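Local coordinates for MGS-M4 (Unidentified, PDB 4Q3M), which probably works as an aldo-keto reductase, an enzyme of the TIM-barrel fold that reduces carbonyl compounds, although its natural substrate is unknown, at residues 13-27 with 39-53. Residues are numbered along the deposited sequence; the frame is centred on the assembly and turned at random.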
loop_
_atom_site.group_PDB
_atom_site.type_symbol
_atom_site.label_atom_id
_atom_site.label_comp_id
_atom_site.label_asym_id
_atom_site.label_seq_id
_atom_site.Cartn_x
_atom_site.Cartn_y
_atom_site.Cartn_z
ATOM N N PRO A 13 15.448 20.010 11.089
ATOM C CA PRO A 13 16.161 19.031 11.918
ATOM C C PRO A 13 15.812 17.601 11.518
ATOM O O PRO A 13 14.639 17.225 11.548
ATOM C CB PRO A 13 15.670 19.347 13.331
ATOM C CG PRO A 13 15.333 20.797 13.283
ATOM C CD PRO A 13 14.773 21.033 11.906
ATOM N N ILE A 14 16.822 16.825 11.142
ATOM C CA ILE A 14 16.609 15.493 10.584
ATOM C C ILE A 14 15.978 14.540 11.599
ATOM O O ILE A 14 15.424 13.505 11.228
ATOM C CB ILE A 14 17.933 14.890 10.058
ATOM C CG1 ILE A 14 17.657 13.823 8.996
ATOM C CG2 ILE A 14 18.773 14.340 11.202
ATOM C CD1 ILE A 14 18.904 13.270 8.345
ATOM N N ILE A 15 16.056 14.896 12.877
ATOM C CA ILE A 15 15.386 14.127 13.916
ATOM C C ILE A 15 14.406 15.022 14.668
ATOM O O ILE A 15 14.611 16.231 14.778
ATOM C CB ILE A 15 16.392 13.493 14.904
ATOM C CG1 ILE A 15 15.714 12.395 15.730
ATOM C CG2 ILE A 15 17.024 14.551 15.801
ATOM C CD1 ILE A 15 16.620 11.751 16.747
ATOM N N GLY A 16 13.329 14.425 15.166
ATOM C CA GLY A 16 12.331 15.159 15.918
ATOM C C GLY A 16 11.492 14.244 16.785
ATOM O O GLY A 16 11.478 13.030 16.588
ATOM N N LEU A 17 10.794 14.828 17.751
ATOM C CA LEU A 17 9.928 14.056 18.631
ATOM C C LEU A 17 8.564 13.820 17.996
ATOM O O LEU A 17 7.921 14.753 17.515
ATOM C CB LEU A 17 9.756 14.758 19.978
ATOM C CG LEU A 17 8.747 14.092 20.916
ATOM C CD1 LEU A 17 9.223 12.704 21.322
ATOM C CD2 LEU A 17 8.478 14.956 22.137
ATOM N N GLY A 18 8.130 12.566 17.994
ATOM C CA GLY A 18 6.800 12.227 17.529
ATOM C C GLY A 18 5.810 12.273 18.674
ATOM O O GLY A 18 6.106 11.823 19.781
ATOM N N THR A 19 4.632 12.830 18.413
ATOM C CA THR A 19 3.591 12.917 19.430
ATOM C C THR A 19 2.350 12.149 18.994
ATOM O O THR A 19 1.852 12.340 17.887
ATOM C CB THR A 19 3.203 14.379 19.722
ATOM O OG1 THR A 19 2.586 14.955 18.563
ATOM C CG2 THR A 19 4.431 15.195 20.099
ATOM N N PHE A 20 1.858 11.274 19.864
ATOM C CA PHE A 20 0.635 10.536 19.580
ATOM C C PHE A 20 -0.476 10.956 20.536
ATOM O O PHE A 20 -0.208 11.452 21.630
ATOM C CB PHE A 20 0.876 9.025 19.662
ATOM C CG PHE A 20 1.367 8.554 21.003
ATOM C CD1 PHE A 20 0.473 8.199 22.000
ATOM C CD2 PHE A 20 2.725 8.453 21.261
ATOM C CE1 PHE A 20 0.923 7.762 23.231
ATOM C CE2 PHE A 20 3.181 8.016 22.491
ATOM C CZ PHE A 20 2.277 7.669 23.477
ATOM N N ARG A 21 -1.720 10.759 20.111
ATOM C CA ARG A 21 -2.880 11.136 20.912
ATOM C C ARG A 21 -2.916 10.380 22.238
ATOM O O ARG A 21 -3.399 9.250 22.308
ATOM C CB ARG A 21 -4.171 10.888 20.129
ATOM C CG ARG A 21 -5.439 11.273 20.873
ATOM C CD ARG A 21 -6.663 11.168 19.977
ATOM N NE ARG A 21 -7.861 11.685 20.633
ATOM C CZ ARG A 21 -8.263 12.949 20.565
ATOM N NH1 ARG A 21 -7.563 13.834 19.867
ATOM N NH2 ARG A 21 -9.366 13.332 21.194
ATOM N N SER A 22 -2.398 11.012 23.288
ATOM C CA SER A 22 -2.358 10.391 24.607
ATOM C C SER A 22 -3.160 11.189 25.631
ATOM O O SER A 22 -4.044 11.971 25.276
ATOM C CB SER A 22 -0.911 10.231 25.081
ATOM O OG SER A 22 -0.848 9.556 26.326
ATOM N N LYS A 23 -2.827 10.988 26.904
ATOM C CA LYS A 23 -3.620 11.491 28.023
ATOM C C LYS A 23 -3.011 12.801 28.550
ATOM O O LYS A 23 -1.992 13.268 28.038
ATOM C CB LYS A 23 -3.697 10.407 29.116
ATOM C CG LYS A 23 -4.784 10.524 30.213
ATOM C CD LYS A 23 -6.065 11.244 29.801
ATOM C CE LYS A 23 -6.840 11.692 31.051
ATOM N NZ LYS A 23 -7.866 12.747 30.824
ATOM N N LYS A 24 -3.648 13.383 29.563
ATOM C CA LYS A 24 -3.279 14.693 30.097
ATOM C C LYS A 24 -1.803 14.834 30.492
ATOM O O LYS A 24 -1.255 14.005 31.221
ATOM C CB LYS A 24 -4.171 15.024 31.301
ATOM C CG LYS A 24 -5.660 15.098 30.976
ATOM C CD LYS A 24 -5.959 16.145 29.910
ATOM C CE LYS A 24 -7.433 16.197 29.538
ATOM N NZ LYS A 24 -7.900 14.930 28.919
ATOM N N ASN A 25 -1.173 15.888 29.974
ATOM C CA ASN A 25 0.191 16.288 30.336
ATOM C C ASN A 25 1.282 15.271 29.986
ATOM O O ASN A 25 2.462 15.511 30.239
ATOM C CB ASN A 25 0.255 16.613 31.832
ATOM C CG ASN A 25 -0.645 17.773 32.212
ATOM O OD1 ASN A 25 -0.897 18.667 31.403
ATOM N ND2 ASN A 25 -1.139 17.762 33.445
ATOM N N ASP A 26 0.891 14.144 29.402
ATOM C CA ASP A 26 1.863 13.171 28.923
ATOM C C ASP A 26 2.502 13.681 27.639
ATOM O O ASP A 26 3.667 13.402 27.360
ATOM C CB ASP A 26 1.211 11.806 28.698
ATOM C CG ASP A 26 0.837 11.117 29.997
ATOM O OD1 ASP A 26 1.673 10.355 30.530
ATOM O OD2 ASP A 26 -0.292 11.334 30.485
ATOM N N ALA A 27 1.729 14.434 26.865
ATOM C CA ALA A 27 2.243 15.081 25.665
ATOM C C ALA A 27 3.070 16.301 26.046
ATOM O O ALA A 27 4.095 16.587 25.429
ATOM C CB ALA A 27 1.107 15.475 24.739
ATOM N N TYR A 39 16.336 18.042 21.461
ATOM C CA TYR A 39 15.403 18.096 20.342
ATOM C C TYR A 39 15.092 19.536 19.950
ATOM O O TYR A 39 14.887 20.390 20.810
ATOM C CB TYR A 39 14.100 17.368 20.682
ATOM C CG TYR A 39 14.188 15.858 20.666
ATOM C CD1 TYR A 39 14.800 15.165 21.701
ATOM C CD2 TYR A 39 13.641 15.123 19.621
ATOM C CE1 TYR A 39 14.871 13.787 21.696
ATOM C CE2 TYR A 39 13.709 13.742 19.606
ATOM C CZ TYR A 39 14.327 13.079 20.646
ATOM O OH TYR A 39 14.400 11.705 20.638
ATOM N N ARG A 40 15.064 19.797 18.648
ATOM C CA ARG A 40 14.666 21.103 18.134
ATOM C C ARG A 40 13.599 20.932 17.060
ATOM O O ARG A 40 13.392 21.809 16.222
ATOM C CB ARG A 40 15.873 21.862 17.580
ATOM C CG ARG A 40 16.868 22.305 18.643
ATOM C CD ARG A 40 16.201 23.191 19.685
ATOM N NE ARG A 40 17.148 23.684 20.681
ATOM C CZ ARG A 40 17.443 23.050 21.811
ATOM N NH1 ARG A 40 16.865 21.890 22.095
ATOM N NH2 ARG A 40 18.317 23.574 22.661
ATOM N N HIS A 41 12.921 19.790 17.102
ATOM C CA HIS A 41 11.894 19.458 16.123
ATOM C C HIS A 41 10.748 18.705 16.793
ATOM O O HIS A 41 10.952 17.648 17.388
ATOM C CB HIS A 41 12.496 18.629 14.985
ATOM C CG HIS A 41 11.503 18.194 13.951
ATOM N ND1 HIS A 41 11.754 17.165 13.070
ATOM C CD2 HIS A 41 10.264 18.652 13.651
ATOM C CE1 HIS A 41 10.712 17.003 12.276
ATOM N NE2 HIS A 41 9.794 17.892 12.608
ATOM N N ILE A 42 9.545 19.262 16.700
ATOM C CA ILE A 42 8.362 18.640 17.284
ATOM C C ILE A 42 7.308 18.383 16.211
ATOM O O ILE A 42 6.982 19.272 15.424
ATOM C CB ILE A 42 7.753 19.513 18.399
ATOM C CG1 ILE A 42 8.823 19.906 19.420
ATOM C CG2 ILE A 42 6.605 18.785 19.081
ATOM C CD1 ILE A 42 9.358 18.743 20.226
ATOM N N ASP A 43 6.778 17.164 16.183
ATOM C CA ASP A 43 5.798 16.778 15.174
ATOM C C ASP A 43 4.440 16.468 15.800
ATOM O O ASP A 43 4.310 15.530 16.587
ATOM C CB ASP A 43 6.300 15.567 14.385
ATOM C CG ASP A 43 5.350 15.158 13.275
ATOM O OD1 ASP A 43 5.513 15.654 12.140
ATOM O OD2 ASP A 43 4.445 14.338 13.536
ATOM N N THR A 44 3.430 17.257 15.445
ATOM C CA THR A 44 2.085 17.058 15.973
ATOM C C THR A 44 1.034 17.104 14.865
ATOM O O THR A 44 1.370 17.155 13.682
ATOM C CB THR A 44 1.739 18.112 17.047
ATOM O OG1 THR A 44 0.444 17.835 17.595
ATOM C CG2 THR A 44 1.750 19.513 16.453
ATOM N N ALA A 45 -0.235 17.072 15.262
ATOM C CA ALA A 45 -1.356 17.126 14.326
ATOM C C ALA A 45 -2.647 17.449 15.072
ATOM O O ALA A 45 -2.728 17.272 16.286
ATOM C CB ALA A 45 -1.492 15.814 13.569
ATOM N N MET A 46 -3.655 17.915 14.342
ATOM C CA MET A 46 -4.912 18.294 14.978
ATOM C C MET A 46 -5.663 17.067 15.491
ATOM O O MET A 46 -6.388 17.158 16.481
ATOM C CB MET A 46 -5.790 19.107 14.015
ATOM C CG MET A 46 -6.736 18.304 13.128
ATOM S SD MET A 46 -8.314 17.860 13.894
ATOM C CE MET A 46 -8.674 19.345 14.829
ATOM N N ILE A 47 -5.472 15.924 14.840
ATOM C CA ILE A 47 -6.169 14.705 15.229
ATOM C C ILE A 47 -5.600 14.129 16.525
ATOM O O ILE A 47 -6.268 13.363 17.221
ATOM C CB ILE A 47 -6.108 13.639 14.108
ATOM C CG1 ILE A 47 -7.213 12.595 14.293
ATOM C CG2 ILE A 47 -4.730 12.994 14.038
ATOM C CD1 ILE A 47 -8.608 13.180 14.281
ATOM N N TYR A 48 -4.370 14.515 16.854
ATOM C CA TYR A 48 -3.735 14.062 18.087
ATOM C C TYR A 48 -4.359 14.756 19.290
ATOM O O TYR A 48 -4.372 14.214 20.394
ATOM C CB TYR A 48 -2.227 14.322 18.053
ATOM C CG TYR A 48 -1.498 13.628 16.924
ATOM C CD1 TYR A 48 -2.020 12.485 16.331
ATOM C CD2 TYR A 48 -0.287 14.116 16.453
ATOM C CE1 TYR A 48 -1.356 11.850 15.298
ATOM C CE2 TYR A 48 0.385 13.487 15.421
ATOM C CZ TYR A 48 -0.154 12.356 14.847
ATOM O OH TYR A 48 0.513 11.728 13.820
ATOM N N GLY A 49 -4.876 15.960 19.066
ATOM C CA GLY A 49 -5.512 16.728 20.120
ATOM C C GLY A 49 -4.554 17.120 21.228
ATOM O O GLY A 49 -4.943 17.207 22.392
ATOM N N ASN A 50 -3.295 17.351 20.867
ATOM C CA ASN A 50 -2.293 17.762 21.845
ATOM C C ASN A 50 -1.592 19.059 21.452
ATOM O O ASN A 50 -0.591 19.435 22.057
ATOM C CB ASN A 50 -1.260 16.648 22.058
ATOM C CG ASN A 50 -0.563 16.229 20.772
ATOM O OD1 ASN A 50 -0.496 16.984 19.802
ATOM N ND2 ASN A 50 -0.031 15.012 20.766
ATOM N N GLU A 51 -2.126 19.733 20.436
ATOM C CA GLU A 51 -1.571 21.000 19.967
ATOM C C GLU A 51 -1.508 22.027 21.091
ATOM O O GLU A 51 -0.636 22.897 21.108
ATOM C CB GLU A 51 -2.398 21.551 18.804
ATOM C CG GLU A 51 -2.300 20.737 17.527
ATOM C CD GLU A 51 -3.219 21.254 16.439
ATOM O OE1 GLU A 51 -4.371 21.620 16.756
ATOM O OE2 GLU A 51 -2.788 21.299 15.267
ATOM N N GLU A 52 -2.443 21.917 22.027
ATOM C CA GLU A 52 -2.489 22.799 23.182
ATOM C C GLU A 52 -1.330 22.525 24.140
ATOM O O GLU A 52 -0.616 23.444 24.542
ATOM C CB GLU A 52 -3.824 22.645 23.910
ATOM C CG GLU A 52 -5.021 23.148 23.122
ATOM C CD GLU A 52 -6.286 23.196 23.956
ATOM O OE1 GLU A 52 -6.202 23.577 25.142
ATOM O OE2 GLU A 52 -7.363 22.855 23.425
ATOM N N GLU A 53 -1.146 21.257 24.496
ATOM C CA GLU A 53 -0.095 20.866 25.431
ATOM C C GLU A 53 1.294 20.998 24.816
ATOM O O GLU A 53 2.254 21.341 25.505
ATOM C CB GLU A 53 -0.315 19.432 25.915
ATOM C CG GLU A 53 -1.572 19.244 26.747
ATOM C CD GLU A 53 -1.684 17.849 27.327
ATOM O OE1 GLU A 53 -0.779 17.025 27.073
ATOM O OE2 GLU A 53 -2.675 17.576 28.036
#
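Asp43 O is gripped twice by Thr19. Thr19 OG1 donates to Asp43 O at 2.7 Å, tilted somewhat from the carbonyl plane, and Thr19 N adds a weak bond to the same Asp43 O at 3.3 Å. OG1 can do this because it stands between the backbone N and the carbonyl carbon (chi1 66°), which keeps it beside its own amide. Before this point the pairing is that of parallel strands: Leu17 N reaches His41 O at 2.8 Å, and Asp43 N returns a bond to Leu17 O at 3.0 Å. Further on, side chains of one segment meet the backbone of the other. The Tyr48 ring lies between Thr19 O, 3.0 Å above one face, and Ala45 CB on the opposite face, both offset toward its rim. Replacing Tyr48 by an alanine takes away the phenol and would probably open a gap between Thr19 O and Ala45 CB. Arg21, poorly ordered, extends along the Tyr48 backbone and donates from NH1 to Ile47 O at 3.0 Å, from above the carbonyl plane. Where the next helices begin, Glu53 OE2 takes Asn25 N at 3.0 Å in a nearly straight bond (177° at the hydrogen), met from above the carboxylate plane. Asp43 OD2 forms a salt bridge with Lys73 NZ, and the Tyr48 side chain touches Lys73; the three residues are consistent with the Asp, Tyr and Lys of the family's Asp-Tyr-Lys-His tetrad. The contact closes the first beta-alpha-beta unit of the barrel: Leu17 and Ile42 pack against helix 26-37 through Ala34 and Val31, whereas Asp43, from the other face of the sheet, meets Thr71 of strand 69-74 and Glu182 of strand 180-184.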